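Local coordinates for Slr1951 protein (Synechocystis sp., PDB 3HX1) that is of unknown function but carries a forkhead-associated (FHA) domain, a domain that in many relatives binds phosphothreonine peptides, at residues H94-Q97 with T98-I102. Sequence-based numbering, arbitrary orientation.
Sequences HIIQ and TGDEI
The His94 ring reaches Asp100, the last residue of a type II beta turn that starts at Gln97; through this loop the chain of the FHA beta sandwich passes from strand 93-95 in one sheet to strand 101-103 in the other. The turn is closed by its backbone bond, Asp100 N to Gln97 O at 3.0 Å, and Gly99 supplies the positive phi of its third position.

Two hydrogen bonds, one from a ring and one from the backbone, converge on OD2 of Asp100. With CG anti to its own carbonyl carbon (chi1 -75°), Asp100 directs OD2 back to the backbone, where Gln97 N donates to it at 2.6 Å, on the anti side but tilted 31° out of the carboxylate plane. His94 NE2 donates to the same OD2 at 3.2 Å; the acceptor lies in the ring plane, whereas the nitrogen stands 64° out of the carboxylate plane. The two donors approach from opposite faces of that plane, which probably limits how the carboxylate can turn. Replacing Asp100 by alanine would remove the shared acceptor and probably leave His94 NE2 and Gln97 N without this partner, the imidazole freer to turn.

Apolar packing lies on the interior side, where Ile96 CG2 meets Ile102 CD1 at 4.3 Å; Ile96 also rests on Ile70 and Tyr112, one from each sheet. On the outer side, the Gln97 chain bends at chi2, and its NE2 donates to Ile95 O at 2.8 Å from above the carbonyl plane.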
# COMPACT_ATOMS: atom_id res chain seq x y z
N HIS A 94 -0.65 -10.23 1.06
CA HIS A 94 -0.10 -10.30 2.40
C HIS A 94 -1.06 -9.66 3.39
O HIS A 94 -1.59 -8.58 3.13
CB HIS A 94 1.23 -9.55 2.40
CG HIS A 94 1.91 -9.48 3.73
ND1 HIS A 94 2.73 -10.49 4.21
CD2 HIS A 94 1.96 -8.50 4.66
CE1 HIS A 94 3.24 -10.13 5.37
NE2 HIS A 94 2.79 -8.92 5.67
N ILE A 95 -1.31 -10.34 4.50
CA ILE A 95 -2.19 -9.78 5.52
C ILE A 95 -1.29 -8.84 6.31
O ILE A 95 -0.43 -9.27 7.08
CB ILE A 95 -2.78 -10.87 6.44
CG1 ILE A 95 -3.71 -11.77 5.61
CG2 ILE A 95 -3.55 -10.22 7.60
CD1 ILE A 95 -4.54 -12.73 6.43
N ILE A 96 -1.49 -7.54 6.09
CA ILE A 96 -0.69 -6.50 6.72
C ILE A 96 -0.72 -6.46 8.24
O ILE A 96 -1.76 -6.22 8.86
CB ILE A 96 -1.09 -5.13 6.19
CG1 ILE A 96 -1.23 -5.19 4.67
CG2 ILE A 96 -0.02 -4.11 6.57
CD1 ILE A 96 -1.63 -3.88 4.04
N GLN A 97 0.46 -6.68 8.82
CA GLN A 97 0.66 -6.67 10.26
C GLN A 97 1.26 -5.32 10.67
O GLN A 97 2.06 -4.74 9.94
CB GLN A 97 1.62 -7.78 10.66
CG GLN A 97 1.26 -9.16 10.12
CD GLN A 97 -0.09 -9.65 10.60
OE1 GLN A 97 -0.44 -9.48 11.77
NE2 GLN A 97 -0.86 -10.27 9.70
N THR A 98 0.87 -4.81 11.83
CA THR A 98 1.39 -3.53 12.29
C THR A 98 2.91 -3.59 12.43
O THR A 98 3.45 -4.40 13.17
CB THR A 98 0.78 -3.12 13.65
OG1 THR A 98 1.23 -1.81 14.01
CG2 THR A 98 1.18 -4.10 14.73
N GLY A 99 3.59 -2.72 11.69
CA GLY A 99 5.04 -2.67 11.73
C GLY A 99 5.63 -3.09 10.41
O GLY A 99 6.84 -3.04 10.22
N ASP A 100 4.77 -3.53 9.49
CA ASP A 100 5.23 -3.96 8.17
C ASP A 100 5.58 -2.81 7.25
O ASP A 100 4.94 -1.76 7.27
CB ASP A 100 4.15 -4.81 7.47
CG ASP A 100 4.06 -6.21 8.03
OD1 ASP A 100 5.10 -6.73 8.50
OD2 ASP A 100 2.95 -6.78 7.99
N GLU A 101 6.61 -3.00 6.44
CA GLU A 101 7.03 -2.00 5.48
C GLU A 101 6.98 -2.62 4.09
O GLU A 101 7.84 -3.43 3.74
CB GLU A 101 8.46 -1.53 5.74
CG GLU A 101 8.97 -0.59 4.66
CD GLU A 101 10.49 -0.55 4.58
OE1 GLU A 101 11.10 -1.62 4.42
OE2 GLU A 101 11.05 0.57 4.66
N ILE A 102 5.98 -2.24 3.31
CA ILE A 102 5.87 -2.79 1.97
C ILE A 102 6.64 -1.92 0.99
O ILE A 102 6.16 -0.87 0.57
CB ILE A 102 4.41 -2.90 1.51
CG1 ILE A 102 3.65 -3.89 2.39
CG2 ILE A 102 4.36 -3.36 0.07
CD1 ILE A 102 2.73 -3.26 3.38